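Local coordinates for protein rhamnosidase B (Bacillus sp., PDB 2OKX) that hydrolyses terminal non-reducing alpha-L-rhamnose from rhamnosides, probably with inversion, as a glycoside hydrolase of family 78, at residues 572-580 / 615-626. Numbering follows the deposited sequence.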
ATOM      1  N   GLU A 572      -0.516   1.245  -2.596  1.00 19.80           N
ATOM      2  CA  GLU A 572       0.102  -0.063  -2.403  1.00 20.19           C
ATOM      3  C   GLU A 572      -0.447  -1.055  -1.372  1.00 20.94           C
ATOM      4  O   GLU A 572      -0.625  -2.233  -1.698  1.00 18.61           O
ATOM      5  CB  GLU A 572       1.602   0.147  -2.159  1.00 20.06           C
ATOM      6  CG  GLU A 572       2.187   1.278  -3.013  1.00 19.17           C
ATOM      7  CD  GLU A 572       3.705   1.257  -3.092  1.00 20.88           C
ATOM      8  OE1 GLU A 572       4.293   2.282  -3.501  1.00 21.24           O
ATOM      9  OE2 GLU A 572       4.310   0.217  -2.764  1.00 22.68           O
ATOM     10  N   GLN A 573      -0.701  -0.603  -0.143  1.00 17.54           N
ATOM     11  CA  GLN A 573      -1.195  -1.499   0.907  1.00 18.70           C
ATOM     12  C   GLN A 573      -0.145  -2.595   1.123  1.00 20.24           C
ATOM     13  O   GLN A 573      -0.472  -3.748   1.427  1.00 21.09           O
ATOM     14  CB  GLN A 573      -2.536  -2.124   0.495  1.00 19.54           C
ATOM     15  CG  GLN A 573      -3.703  -1.135   0.444  1.00 19.47           C
ATOM     16  CD  GLN A 573      -4.925  -1.688  -0.283  1.00 19.05           C
ATOM     17  OE1 GLN A 573      -5.233  -2.876  -0.195  1.00 19.62           O
ATOM     18  NE2 GLN A 573      -5.637  -0.814  -0.989  1.00 17.91           N
ATOM     19  N   VAL A 574       1.118  -2.208   0.968  1.00 19.11           N
ATOM     20  CA  VAL A 574       2.254  -3.121   1.107  1.00 19.33           C
ATOM     21  C   VAL A 574       3.034  -2.947   2.408  1.00 19.43           C
ATOM     22  O   VAL A 574       3.257  -1.826   2.866  1.00 16.00           O
ATOM     23  CB  VAL A 574       3.245  -2.930  -0.072  1.00 19.94           C
ATOM     24  CG1 VAL A 574       4.518  -3.743   0.159  1.00 20.75           C
ATOM     25  CG2 VAL A 574       2.585  -3.354  -1.377  1.00 20.37           C
ATOM     26  N   PHE A 575       3.453  -4.064   2.998  1.00 18.98           N
ATOM     27  CA  PHE A 575       4.247  -3.995   4.210  1.00 19.84           C
ATOM     28  C   PHE A 575       5.693  -3.693   3.826  1.00 22.67           C
ATOM     29  O   PHE A 575       6.468  -4.599   3.499  1.00 21.33           O
ATOM     30  CB  PHE A 575       4.171  -5.310   4.999  1.00 21.49           C
ATOM     31  CG  PHE A 575       5.238  -5.454   6.062  1.00 21.89           C
ATOM     32  CD1 PHE A 575       5.746  -4.338   6.727  1.00 20.63           C
ATOM     33  CD2 PHE A 575       5.737  -6.711   6.392  1.00 22.13           C
ATOM     34  CE1 PHE A 575       6.738  -4.476   7.704  1.00 22.89           C
ATOM     35  CE2 PHE A 575       6.727  -6.861   7.365  1.00 23.03           C
ATOM     36  CZ  PHE A 575       7.229  -5.740   8.021  1.00 23.43           C
ATOM     37  N   TRP A 576       6.039  -2.411   3.839  1.00 21.06           N
ATOM     38  CA  TRP A 576       7.396  -1.991   3.539  1.00 21.86           C
ATOM     39  C   TRP A 576       8.126  -1.950   4.874  1.00 23.61           C
ATOM     40  O   TRP A 576       7.674  -1.311   5.826  1.00 21.06           O
ATOM     41  CB  TRP A 576       7.408  -0.615   2.878  1.00 22.30           C
ATOM     42  CG  TRP A 576       7.136  -0.649   1.400  1.00 22.50           C
ATOM     43  CD1 TRP A 576       5.920  -0.570   0.777  1.00 22.78           C
ATOM     44  CD2 TRP A 576       8.117  -0.703   0.359  1.00 20.94           C
ATOM     45  NE1 TRP A 576       6.089  -0.557  -0.592  1.00 21.89           N
ATOM     46  CE2 TRP A 576       7.428  -0.635  -0.873  1.00 20.83           C
ATOM     47  CE3 TRP A 576       9.517  -0.793   0.347  1.00 21.85           C
ATOM     48  CZ2 TRP A 576       8.092  -0.651  -2.105  1.00 22.28           C
ATOM     49  CZ3 TRP A 576      10.178  -0.809  -0.881  1.00 22.03           C
ATOM     50  CH2 TRP A 576       9.463  -0.737  -2.089  1.00 21.51           C
ATOM     51  N   VAL A 577       9.253  -2.648   4.936  1.00 23.69           N
ATOM     52  CA  VAL A 577      10.037  -2.752   6.157  1.00 23.18           C
ATOM     53  C   VAL A 577      10.532  -1.428   6.723  1.00 23.36           C
ATOM     54  O   VAL A 577      10.370  -1.162   7.915  1.00 23.94           O
ATOM     55  CB  VAL A 577      11.232  -3.694   5.930  1.00 23.10           C
ATOM     56  CG1 VAL A 577      12.035  -3.857   7.217  1.00 22.13           C
ATOM     57  CG2 VAL A 577      10.718  -5.045   5.440  1.00 22.49           C
ATOM     58  N   GLY A 578      11.129  -0.598   5.877  1.00 22.00           N
ATOM     59  CA  GLY A 578      11.634   0.676   6.355  1.00 23.87           C
ATOM     60  C   GLY A 578      10.574   1.526   7.027  1.00 24.76           C
ATOM     61  O   GLY A 578      10.794   2.070   8.111  1.00 25.04           O
ATOM     62  N   ASP A 579       9.416   1.644   6.385  1.00 22.93           N
ATOM     63  CA  ASP A 579       8.323   2.446   6.924  1.00 22.69           C
ATOM     64  C   ASP A 579       7.886   1.957   8.305  1.00 23.29           C
ATOM     65  O   ASP A 579       7.623   2.758   9.206  1.00 22.77           O
ATOM     66  CB  ASP A 579       7.099   2.397   5.998  1.00 22.00           C
ATOM     67  CG  ASP A 579       7.408   2.813   4.570  1.00 22.89           C
ATOM     68  OD1 ASP A 579       6.580   3.539   3.974  1.00 21.49           O
ATOM     69  OD2 ASP A 579       8.458   2.403   4.034  1.00 21.78           O
ATOM     70  N   SER A 580       7.811   0.638   8.459  1.00 22.04           N
ATOM     71  CA  SER A 580       7.353   0.030   9.702  1.00 21.90           C
ATOM     72  C   SER A 580       8.108   0.412  10.972  1.00 19.58           C
ATOM     73  O   SER A 580       7.537   0.366  12.056  1.00 19.65           O
ATOM     74  CB  SER A 580       7.335  -1.496   9.567  1.00 21.47           C
ATOM     75  OG  SER A 580       8.641  -2.034   9.644  1.00 23.56           O
ATOM     76  N   LEU A 615      14.510  -8.751   1.840  1.00 25.00           N
ATOM     77  CA  LEU A 615      13.665  -7.902   0.999  1.00 23.78           C
ATOM     78  C   LEU A 615      13.161  -6.655   1.715  1.00 23.12           C
ATOM     79  O   LEU A 615      12.917  -6.681   2.921  1.00 23.88           O
ATOM     80  CB  LEU A 615      12.476  -8.707   0.465  1.00 22.86           C
ATOM     81  CG  LEU A 615      12.655  -9.347  -0.918  1.00 24.72           C
ATOM     82  CD1 LEU A 615      13.978 -10.091  -0.980  1.00 24.09           C
ATOM     83  CD2 LEU A 615      11.488 -10.280  -1.212  1.00 20.70           C
ATOM     84  N   ASP A 616      13.004  -5.570   0.959  1.00 22.08           N
ATOM     85  CA  ASP A 616      12.546  -4.299   1.512  1.00 21.68           C
ATOM     86  C   ASP A 616      11.036  -4.236   1.763  1.00 22.34           C
ATOM     87  O   ASP A 616      10.547  -3.304   2.402  1.00 23.07           O
ATOM     88  CB  ASP A 616      13.021  -3.139   0.620  1.00 21.61           C
ATOM     89  CG  ASP A 616      12.788  -3.392  -0.862  1.00 23.31           C
ATOM     90  OD1 ASP A 616      13.554  -2.833  -1.679  1.00 22.13           O
ATOM     91  OD2 ASP A 616      11.842  -4.130  -1.211  1.00 23.65           O
ATOM     92  N   GLN A 617      10.305  -5.222   1.248  1.00 21.36           N
ATOM     93  CA  GLN A 617       8.864  -5.346   1.467  1.00 22.51           C
ATOM     94  C   GLN A 617       8.542  -6.840   1.395  1.00 23.18           C
ATOM     95  O   GLN A 617       9.079  -7.551   0.545  1.00 24.17           O
ATOM     96  CB  GLN A 617       8.037  -4.526   0.449  1.00 20.59           C
ATOM     97  CG  GLN A 617       8.670  -4.283  -0.912  1.00 22.92           C
ATOM     98  CD  GLN A 617       8.567  -5.478  -1.835  1.00 23.17           C
ATOM     99  OE1 GLN A 617       7.468  -5.918  -2.184  1.00 21.07           O
ATOM    100  NE2 GLN A 617       9.714  -6.011  -2.237  1.00 22.12           N
ATOM    101  N   VAL A 618       7.700  -7.316   2.311  1.00 21.99           N
ATOM    102  CA  VAL A 618       7.353  -8.736   2.384  1.00 23.25           C
ATOM    103  C   VAL A 618       5.926  -8.978   2.892  1.00 24.85           C
ATOM    104  O   VAL A 618       5.306  -8.081   3.466  1.00 25.07           O
ATOM    105  CB  VAL A 618       8.310  -9.476   3.355  1.00 23.68           C
ATOM    106  CG1 VAL A 618       9.757  -9.295   2.919  1.00 22.44           C
ATOM    107  CG2 VAL A 618       8.120  -8.939   4.779  1.00 22.52           C
ATOM    108  N   PRO A 619       5.364 -10.176   2.634  1.00 24.77           N
ATOM    109  CA  PRO A 619       5.958 -11.272   1.855  1.00 26.27           C
ATOM    110  C   PRO A 619       5.657 -10.873   0.416  1.00 26.64           C
ATOM    111  O   PRO A 619       4.495 -10.663   0.063  1.00 25.27           O
ATOM    112  CB  PRO A 619       5.168 -12.493   2.317  1.00 24.86           C
ATOM    113  CG  PRO A 619       3.806 -11.920   2.577  1.00 26.07           C
ATOM    114  CD  PRO A 619       4.113 -10.613   3.283  1.00 25.60           C
ATOM    115  N   SER A 620       6.696 -10.754  -0.408  1.00 25.31           N
ATOM    116  CA  SER A 620       6.499 -10.282  -1.774  1.00 25.22           C
ATOM    117  C   SER A 620       7.219 -11.029  -2.888  1.00 26.32           C
ATOM    118  O   SER A 620       8.227 -11.703  -2.662  1.00 25.85           O
ATOM    119  CB  SER A 620       6.895  -8.803  -1.840  1.00 23.72           C
ATOM    120  OG  SER A 620       6.891  -8.316  -3.168  1.00 24.10           O
ATOM    121  N   ALA A 621       6.689 -10.879  -4.099  1.00 26.01           N
ATOM    122  CA  ALA A 621       7.264 -11.506  -5.281  1.00 26.75           C
ATOM    123  C   ALA A 621       8.249 -10.550  -5.947  1.00 25.80           C
ATOM    124  O   ALA A 621       8.834 -10.875  -6.978  1.00 26.78           O
ATOM    125  CB  ALA A 621       6.161 -11.901  -6.260  1.00 25.17           C
ATOM    126  N   TRP A 622       8.418  -9.359  -5.377  1.00 25.95           N
ATOM    127  CA  TRP A 622       9.379  -8.405  -5.927  1.00 24.17           C
ATOM    128  C   TRP A 622      10.659  -8.565  -5.119  1.00 25.73           C
ATOM    129  O   TRP A 622      10.737  -8.119  -3.975  1.00 23.25           O
ATOM    130  CB  TRP A 622       8.887  -6.952  -5.822  1.00 24.00           C
ATOM    131  CG  TRP A 622       9.913  -5.934  -6.314  1.00 24.68           C
ATOM    132  CD1 TRP A 622      10.981  -6.179  -7.143  1.00 23.30           C
ATOM    133  CD2 TRP A 622       9.937  -4.520  -6.045  1.00 23.99           C
ATOM    134  NE1 TRP A 622      11.660  -5.012  -7.404  1.00 23.45           N
ATOM    135  CE2 TRP A 622      11.044  -3.979  -6.745  1.00 24.54           C
ATOM    136  CE3 TRP A 622       9.133  -3.660  -5.284  1.00 23.71           C
ATOM    137  CZ2 TRP A 622      11.365  -2.614  -6.706  1.00 24.69           C
ATOM    138  CZ3 TRP A 622       9.451  -2.299  -5.246  1.00 23.23           C
ATOM    139  CH2 TRP A 622      10.558  -1.793  -5.953  1.00 25.22           C
ATOM    140  N   SER A 623      11.646  -9.227  -5.712  1.00 24.70           N
ATOM    141  CA  SER A 623      12.922  -9.445  -5.047  1.00 25.95           C
ATOM    142  C   SER A 623      13.688  -8.137  -5.127  1.00 25.76           C
ATOM    143  O   SER A 623      14.394  -7.870  -6.102  1.00 26.40           O
ATOM    144  CB  SER A 623      13.698 -10.567  -5.746  1.00 26.84           C
ATOM    145  OG  SER A 623      14.880 -10.891  -5.035  1.00 28.29           O
ATOM    146  N   SER A 624      13.526  -7.318  -4.093  1.00 25.28           N
ATOM    147  CA  SER A 624      14.163  -6.012  -4.029  1.00 24.43           C
ATOM    148  C   SER A 624      14.790  -5.804  -2.660  1.00 25.42           C
ATOM    149  O   SER A 624      14.236  -6.224  -1.642  1.00 26.33           O
ATOM    150  CB  SER A 624      13.124  -4.920  -4.291  1.00 24.37           C
ATOM    151  OG  SER A 624      13.677  -3.630  -4.124  1.00 21.94           O
ATOM    152  N   VAL A 625      15.948  -5.153  -2.643  1.00 25.38           N
ATOM    153  CA  VAL A 625      16.657  -4.893  -1.401  1.00 24.25           C
ATOM    154  C   VAL A 625      17.076  -3.440  -1.249  1.00 24.25           C
ATOM    155  O   VAL A 625      17.555  -2.815  -2.197  1.00 24.83           O
ATOM    156  CB  VAL A 625      17.951  -5.752  -1.286  1.00 24.68           C
ATOM    157  CG1 VAL A 625      18.780  -5.288  -0.086  1.00 25.33           C
ATOM    158  CG2 VAL A 625      17.600  -7.218  -1.140  1.00 25.78           C
ATOM    159  N   ILE A 626      16.875  -2.911  -0.048  1.00 23.75           N
ATOM    160  CA  ILE A 626      17.291  -1.561   0.292  1.00 24.39           C
ATOM    161  C   ILE A 626      18.034  -1.749   1.613  1.00 25.29           C
ATOM    162  O   ILE A 626      17.423  -2.043   2.643  1.00 25.15           O
ATOM    163  CB  ILE A 626      16.103  -0.608   0.503  1.00 26.61           C
ATOM    164  CG1 ILE A 626      15.324  -0.441  -0.806  1.00 28.04           C
ATOM    165  CG2 ILE A 626      16.615   0.751   0.976  1.00 27.86           C
ATOM    166  CD1 ILE A 626      14.136   0.506  -0.702  1.00 28.29           C
TER
HETATM  167  O   HOH W   1       3.284  -6.867   1.712  1.00 24.00           O
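W576 and Q617 form a single antiparallel bridge, a non-hydrogen-bonded pair with CA atoms 4.2 Å apart. The flanking backbone bonds define it: V618 N gives to F575 O at 3.2 Å, and V577 N to D616 O at 2.9 Å. A water extends the pairing, accepting from F575 N and donating to V618 O.

Aromatic contacts centre on the W576 indole. Q617 CG lies 3.6 Å from the centroid of the W576 six-membered ring and 2° off its normal, a CH-pi contact over one face. W576 CH2 meets W622 CZ3 at 3.5 Å, the two rings meeting obliquely with their six-membered planes 84° apart.

Side-chain hydrogen bonds hold both partners. Q617 bends at chi2 (79°), and its amide NE2 then donates to D616 OD2 (3.0 Å) and W622 O, both acceptors lying in the amide plane of Q617, while OE1 accepts from S620 OG. In its ring plane, W576 NE1 donates to E572 OE2 at 2.9 Å, reaching the oxygen from above the carboxylate plane. A leucine in place of W576 would probably leave that carboxylate oxygen without its indole donor and uncover the Q617 methylenes.

Apolar contact continues where F575 CE2 touches V618 CG2 at 3.6 Å.

A glycerol, probably from the crystallisation liquor, bound beside W576 is consistent with a pocket in this glycosidase domain. The bridge joins the start of helix 577-590 to the loop leading into helix 627-644, which I626 precedes as N-cap; F575 and V618 also pack on helix 595-603, V577 and D616 on helix 627-644.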